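Local coordinates for protein branched-chain alpha-ketoacid decarboxylase (Lactococcus lactis, PDB 2VBF) that probably decarboxylates branched-chain and aromatic alpha-keto acids to aldehydes, using thiamine diphosphate and a magnesium ion as cofactors, at residues I259-L262 and A268-E271; T249-V252 and K256-I259; H136-A139 and H145-K148. All blocks are in the same frame, centred on the assembly; numbering follows the deposited sequence. Where two conformers were deposited one is given.

How the interactions relate
Interactions 1 and 2 are neighbours in the central domain, with centres about 9 Å apart, and they share Ile259: its side chain meets Val252 of helix 245-255 in interaction 2 and Val269 of the following loop in interaction 1. A second tie is the probable hydrogen bond between Asp270 N and Thr249 OG1, 3.0 Å long, which joins the loop of interaction 1 to the helix of interaction 2. Interaction 3 belongs to the N-terminal cofactor-binding domain, on the opposite side of the chain's centre; its centre is about 43 Å from that of interaction 1 and 49 Å from that of interaction 2. Of the three, it alone includes a residue of the thiamine diphosphate pocket, His136.

Interaction 1. Residues I259-L262 and A268-E271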
loop_
_atom_site.group_PDB
_atom_site.type_symbol
_atom_site.label_atom_id
_atom_site.label_comp_id
_atom_site.label_asym_id
_atom_site.label_seq_id
_atom_site.Cartn_x
_atom_site.Cartn_y
_atom_site.Cartn_z
ATOM N N ILE A 259 -32.963 -18.764 -10.539
ATOM C CA ILE A 259 -31.735 -18.392 -9.832
ATOM C C ILE A 259 -31.425 -16.902 -9.945
ATOM O O ILE A 259 -31.637 -16.267 -10.984
ATOM C CB ILE A 259 -30.502 -19.230 -10.307
ATOM C CG1 ILE A 259 -29.238 -18.865 -9.497
ATOM C CG2 ILE A 259 -30.242 -19.034 -11.805
ATOM C CD1 ILE A 259 -28.179 -19.938 -9.477
ATOM N N THR A 260 -30.932 -16.370 -8.833
ATOM C CA THR A 260 -30.446 -15.009 -8.743
ATOM C C THR A 260 -29.081 -15.044 -8.048
ATOM O O THR A 260 -28.705 -16.058 -7.463
ATOM C CB THR A 260 -31.469 -14.115 -7.983
ATOM O OG1 THR A 260 -31.041 -12.751 -7.999
ATOM C CG2 THR A 260 -31.701 -14.594 -6.546
ATOM N N THR A 261 -28.322 -13.960 -8.182
ATOM C CA THR A 261 -27.142 -13.721 -7.359
ATOM C C THR A 261 -27.232 -12.314 -6.791
ATOM O O THR A 261 -27.972 -11.460 -7.296
ATOM C CB THR A 261 -25.802 -13.868 -8.144
ATOM O OG1 THR A 261 -25.587 -12.717 -8.973
ATOM C CG2 THR A 261 -25.799 -15.130 -9.009
ATOM N N LEU A 262 -26.478 -12.070 -5.730
ATOM C CA LEU A 262 -26.235 -10.698 -5.283
ATOM C C LEU A 262 -25.192 -10.103 -6.228
ATOM O O LEU A 262 -24.622 -10.806 -7.075
ATOM C CB LEU A 262 -25.709 -10.680 -3.843
ATOM C CG LEU A 262 -26.493 -11.445 -2.773
ATOM C CD1 LEU A 262 -25.854 -11.194 -1.413
ATOM C CD2 LEU A 262 -27.955 -11.056 -2.765
ATOM N N ALA A 268 -21.431 -15.974 -10.316
ATOM C CA ALA A 268 -21.400 -17.276 -9.629
ATOM C C ALA A 268 -22.145 -18.346 -10.444
ATOM O O ALA A 268 -21.946 -19.532 -10.242
ATOM C CB ALA A 268 -22.008 -17.168 -8.244
ATOM N N VAL A 269 -23.042 -17.895 -11.309
ATOM C CA VAL A 269 -23.672 -18.726 -12.333
ATOM C C VAL A 269 -23.642 -17.970 -13.652
ATOM O O VAL A 269 -23.472 -16.754 -13.665
ATOM C CB VAL A 269 -25.122 -19.081 -11.975
ATOM C CG1 VAL A 269 -25.148 -19.851 -10.655
ATOM C CG2 VAL A 269 -26.012 -17.830 -11.957
ATOM N N ASP A 270 -23.830 -18.686 -14.751
ATOM C CA ASP A 270 -23.904 -18.082 -16.080
ATOM C C ASP A 270 -25.226 -17.335 -16.210
ATOM O O ASP A 270 -26.295 -17.929 -16.067
ATOM C CB ASP A 270 -23.815 -19.170 -17.157
ATOM C CG ASP A 270 -23.535 -18.604 -18.537
ATOM O OD1 ASP A 270 -24.287 -17.722 -18.993
ATOM O OD2 ASP A 270 -22.543 -19.048 -19.156
ATOM N N GLU A 271 -25.154 -16.036 -16.475
ATOM C CA GLU A 271 -26.343 -15.191 -16.535
ATOM C C GLU A 271 -27.209 -15.329 -17.802
ATOM O O GLU A 271 -28.282 -14.725 -17.873
ATOM C CB GLU A 271 -25.949 -13.728 -16.351
ATOM C CG GLU A 271 -25.327 -13.434 -14.986
ATOM C CD GLU A 271 -25.270 -11.947 -14.676
ATOM O OE1 GLU A 271 -25.579 -11.138 -15.579
ATOM O OE2 GLU A 271 -24.918 -11.578 -13.527
HETATM O O HOH W 1 -24.607 -13.325 -11.564
#
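Ile259 meets Val269 tip to tip, and its CD1 methyl is where the side chains of strand 259-261 and the following loop come closest. From CB, the CG1 branch stands anti to the backbone N (chi1 -177°), and CG1 itself is only on the margin of contact, 4.2 Å from Val269 CG2. The terminal CD1 does the work: it lies 3.3 Å from Val269 CG1, a close squeeze for two methyls, and 3.9 Å from Val269 CG2. Val269 thus offers both methyls to one isoleucine tip, while its CG2 also lies 4.0 Å from Thr261 CG2 as those two side chains run by one another, pointing opposite ways. This is the connection between parallel strands 259-261 and 276-279 of the central domain; the apolar cluster packs against helix 245-255, whose Val248 touches both Ile259 and Val269. Farther along, contact turns polar. Thr261 OG1 donates to Leu262 O over 2.9 Å, tilted 33° from the carbonyl plane, and accepts a hydrogen bond from a water at 2.8 Å. The same water donates to Glu271 OE2 at 2.6 Å, bridging strand to loop, and that carboxylate oxygen also forms a salt bridge with Lys266.

Interaction 2. Residues T249-V252 and K256-I259; sequences TQFV and KLPI
Lys256 N gives its hydrogen to Val252 O over 2.8 Å, but the N-H...O angle of 127° marks this backbone bond as weak despite its length. Lys256 is also the first residue to leave helical geometry after helix 245-255, with a positive phi of 65°, and here the chain turns toward strand 259-261. Immediately beyond the turn, the Leu257 side chain reaches the ring of Phe251. Its CD1 is 3.8 Å from both CE2 and CZ, so one methyl meets two neighbouring ring carbons in an oblique approach. Leu225 of helix 212-227 touches both residues and adds a further apolar partner.

Val252 makes the second part of the contact with its two methyls. CG1, anti to the backbone N (chi1 170°), comes within 3.3 Å of Leu257 O and 3.7 Å of Ile259 CG2. The other methyl, CG2, lies 3.7 Å from Ile259 CD1. Each valine methyl therefore meets a different branch of the isoleucine, fitting the end of the helix against the start of the strand. This is the helix-to-strand connection of an alpha/beta domain, with helix 245-255 leading into a strand of its mixed sheet. The approach of Val252 CG1 to Leu257 O is packing only; the hydrogen-bond partner of that oxygen is Ser275 OG. Chemically, the connection combines one weak backbone bond with close apolar packing, which suggests that the fit of Val252, Phe251, Leu257 and Ile259 probably contributes more than this bond.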
loop_
_atom_site.group_PDB
_atom_site.type_symbol
_atom_site.label_atom_id
_atom_site.label_comp_id
_atom_site.label_asym_id
_atom_site.label_seq_id
_atom_site.Cartn_x
_atom_site.Cartn_y
_atom_site.Cartn_z
ATOM N N THR A 249 -24.090 -23.853 -12.592
ATOM C CA THR A 249 -24.709 -23.551 -13.871
ATOM C C THR A 249 -25.326 -24.824 -14.454
ATOM O O THR A 249 -26.474 -24.794 -14.879
ATOM C CB THR A 249 -23.695 -22.902 -14.840
ATOM O OG1 THR A 249 -23.349 -21.587 -14.354
ATOM C CG2 THR A 249 -24.240 -22.792 -16.238
ATOM N N GLN A 250 -24.586 -25.934 -14.401
ATOM C CA GLN A 250 -25.082 -27.225 -14.904
ATOM C C GLN A 250 -26.294 -27.695 -14.102
ATOM O O GLN A 250 -27.287 -28.145 -14.674
ATOM C CB GLN A 250 -23.985 -28.300 -14.873
ATOM C CG GLN A 250 -24.359 -29.612 -15.589
ATOM C CD GLN A 250 -23.211 -30.619 -15.624
ATOM O OE1 GLN A 250 -22.802 -31.144 -14.596
ATOM N NE2 GLN A 250 -22.701 -30.899 -16.822
ATOM N N PHE A 251 -26.208 -27.608 -12.779
ATOM C CA PHE A 251 -27.340 -27.972 -11.900
ATOM C C PHE A 251 -28.609 -27.173 -12.228
ATOM O O PHE A 251 -29.694 -27.738 -12.414
ATOM C CB PHE A 251 -26.955 -27.768 -10.434
ATOM C CG PHE A 251 -28.089 -27.983 -9.467
ATOM C CD1 PHE A 251 -28.701 -29.230 -9.368
ATOM C CD2 PHE A 251 -28.542 -26.948 -8.657
ATOM C CE1 PHE A 251 -29.742 -29.448 -8.472
ATOM C CE2 PHE A 251 -29.592 -27.159 -7.755
ATOM C CZ PHE A 251 -30.187 -28.409 -7.670
ATOM N N VAL A 252 -28.467 -25.859 -12.319
ATOM C CA VAL A 252 -29.600 -24.978 -12.626
ATOM C C VAL A 252 -30.139 -25.233 -14.032
ATOM O O VAL A 252 -31.353 -25.199 -14.250
ATOM C CB VAL A 252 -29.201 -23.478 -12.449
ATOM C CG1 VAL A 252 -30.269 -22.550 -12.987
ATOM C CG2 VAL A 252 -28.906 -23.205 -10.980
ATOM N N LYS A 256 -33.878 -26.442 -14.298
ATOM C CA LYS A 256 -34.631 -25.242 -14.700
ATOM C C LYS A 256 -35.002 -24.335 -13.527
ATOM O O LYS A 256 -35.878 -23.485 -13.660
ATOM C CB LYS A 256 -35.893 -25.612 -15.502
ATOM C CG LYS A 256 -35.620 -26.592 -16.619
ATOM C CD LYS A 256 -36.834 -26.751 -17.525
ATOM C CE LYS A 256 -36.579 -27.797 -18.624
ATOM N NZ LYS A 256 -36.201 -29.123 -18.044
ATOM N N LEU A 257 -34.314 -24.499 -12.395
ATOM C CA LEU A 257 -34.667 -23.761 -11.177
ATOM C C LEU A 257 -34.402 -22.275 -11.359
ATOM O O LEU A 257 -33.368 -21.904 -11.918
ATOM C CB LEU A 257 -33.872 -24.273 -9.974
ATOM C CG LEU A 257 -34.283 -25.636 -9.408
ATOM C CD1 LEU A 257 -33.167 -26.222 -8.547
ATOM C CD2 LEU A 257 -35.597 -25.520 -8.613
ATOM N N PRO A 258 -35.329 -21.411 -10.893
ATOM C CA PRO A 258 -35.043 -19.974 -10.884
ATOM C C PRO A 258 -33.797 -19.676 -10.048
ATOM O O PRO A 258 -33.591 -20.300 -9.004
ATOM C CB PRO A 258 -36.297 -19.362 -10.235
ATOM C CG PRO A 258 -37.360 -20.392 -10.421
ATOM C CD PRO A 258 -36.671 -21.706 -10.364
ATOM N N ILE A 259 -32.963 -18.764 -10.539
ATOM C CA ILE A 259 -31.735 -18.392 -9.832
ATOM C C ILE A 259 -31.425 -16.902 -9.945
ATOM O O ILE A 259 -31.637 -16.267 -10.984
ATOM C CB ILE A 259 -30.502 -19.230 -10.307
ATOM C CG1 ILE A 259 -29.238 -18.865 -9.497
ATOM C CG2 ILE A 259 -30.242 -19.034 -11.805
ATOM C CD1 ILE A 259 -28.179 -19.938 -9.477
#

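Interaction 3. Residues H136-A139 and H145-K148; sequences HTLA and HFMK
Residues 136-139 pass in loop conformation beside the first turn of helix 145-149, and no hydrogen bond joins the two segments; within the loop, Ala139 N donates to Thr137 OG1 over 3.2 Å at 157°, forming an ST turn. Across the contact, Leu138 CD1 lies 3.7 Å from His145 CD2 and 4.0 Å from His145 NE2, approaching the imidazole obliquely. The imidazole's NE2 also hydrogen-bonds to Asp140 OD2, which helps to fix the ring that the methyl touches. Leu138 CG packs more loosely, 4.2 Å from Phe146 CZ. Beside it, Phe146 CE2 comes within 3.6 Å of His136 O, again obliquely, while Phe95 meets the phenylalanine ring edge-to-face.

The His136 side chain turns from this packing; its nearest atom is about 3 Å from the bound thiamine diphosphate. Its ND1 hydrogen-bonds to Trp424 O of the second subunit, and it packs on Gly425 of that subunit, placing the loop where the cofactor site forms between subunits, as in related thiamine diphosphate enzymes. Pro152 of the second subunit packs on Leu138 and His145. His136 O is buried with no hydrogen-bond partner in the model; the aromatic carbon Phe146 CE2 could offer at most a weak electrostatic compensation.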
loop_
_atom_site.group_PDB
_atom_site.type_symbol
_atom_site.label_atom_id
_atom_site.label_comp_id
_atom_site.label_asym_id
_atom_site.label_seq_id
_atom_site.Cartn_x
_atom_site.Cartn_y
_atom_site.Cartn_z
ATOM N N HIS A 136 14.572 -3.280 6.941
ATOM C CA HIS A 136 13.189 -3.755 6.922
ATOM C C HIS A 136 12.762 -4.359 8.266
ATOM O O HIS A 136 11.875 -5.208 8.299
ATOM C CB HIS A 136 12.864 -4.766 5.804
ATOM C CG HIS A 136 13.315 -4.382 4.430
ATOM N ND1 HIS A 136 13.538 -3.080 4.026
ATOM C CD2 HIS A 136 13.537 -5.156 3.341
ATOM C CE1 HIS A 136 13.920 -3.080 2.758
ATOM N NE2 HIS A 136 13.922 -4.327 2.318
ATOM N N THR A 137 13.390 -3.927 9.362
ATOM C CA THR A 137 12.948 -4.295 10.712
ATOM C C THR A 137 12.743 -3.042 11.556
ATOM O O THR A 137 13.075 -1.935 11.122
ATOM C CB THR A 137 13.952 -5.234 11.437
ATOM O OG1 THR A 137 15.120 -4.515 11.850
ATOM C CG2 THR A 137 14.352 -6.390 10.521
ATOM N N LEU A 138 12.220 -3.229 12.764
ATOM C CA LEU A 138 12.053 -2.129 13.717
ATOM C C LEU A 138 13.294 -1.910 14.592
ATOM O O LEU A 138 13.247 -1.145 15.570
ATOM C CB LEU A 138 10.816 -2.384 14.592
ATOM C CG LEU A 138 9.517 -2.691 13.839
ATOM C CD1 LEU A 138 8.369 -2.899 14.819
ATOM C CD2 LEU A 138 9.178 -1.593 12.823
ATOM N N ALA A 139 14.393 -2.577 14.234
ATOM C CA ALA A 139 15.664 -2.510 14.981
ATOM C C ALA A 139 15.479 -2.916 16.453
ATOM O O ALA A 139 16.013 -2.281 17.371
ATOM C CB ALA A 139 16.300 -1.118 14.862
ATOM N N HIS A 145 6.999 -9.962 14.237
ATOM C CA HIS A 145 5.915 -8.972 14.314
ATOM C C HIS A 145 5.010 -9.033 13.086
ATOM O O HIS A 145 3.792 -8.949 13.191
ATOM C CB HIS A 145 6.425 -7.530 14.329
ATOM C CG HIS A 145 7.206 -7.134 15.534
ATOM N ND1 HIS A 145 6.727 -7.261 16.822
ATOM C CD2 HIS A 145 8.410 -6.525 15.636
ATOM C CE1 HIS A 145 7.623 -6.779 17.668
ATOM N NE2 HIS A 145 8.647 -6.315 16.972
ATOM N N PHE A 146 5.624 -9.119 11.907
ATOM C CA PHE A 146 4.875 -8.905 10.671
ATOM C C PHE A 146 3.982 -10.112 10.389
ATOM O O PHE A 146 2.851 -9.943 9.953
ATOM C CB PHE A 146 5.806 -8.488 9.518
ATOM C CG PHE A 146 6.760 -7.367 9.902
ATOM C CD1 PHE A 146 6.291 -6.257 10.591
ATOM C CD2 PHE A 146 8.116 -7.432 9.604
ATOM C CE1 PHE A 146 7.152 -5.249 10.979
ATOM C CE2 PHE A 146 8.975 -6.409 9.994
ATOM C CZ PHE A 146 8.491 -5.334 10.686
ATOM N N MET A 147 4.445 -11.319 10.703
ATOM C CA MET A 147 3.599 -12.501 10.579
ATOM C C MET A 147 2.414 -12.418 11.556
ATOM O O MET A 147 1.288 -12.739 11.178
ATOM C CB MET A 147 4.379 -13.807 10.797
ATOM C CG MET A 147 3.539 -15.062 10.531
ATOM S SD MET A 147 4.523 -16.559 10.359
ATOM C CE MET A 147 4.936 -16.834 12.066
ATOM N N LYS A 148 2.667 -12.002 12.796
ATOM C CA LYS A 148 1.588 -11.799 13.772
ATOM C C LYS A 148 0.520 -10.834 13.221
ATOM O O LYS A 148 -0.681 -11.078 13.343
ATOM C CB LYS A 148 2.121 -11.274 15.102
ATOM C CG LYS A 148 0.997 -10.976 16.082
ATOM C CD LYS A 148 1.430 -10.789 17.506
ATOM C CE LYS A 148 0.213 -10.867 18.427
ATOM N NZ LYS A 148 0.473 -10.310 19.786
#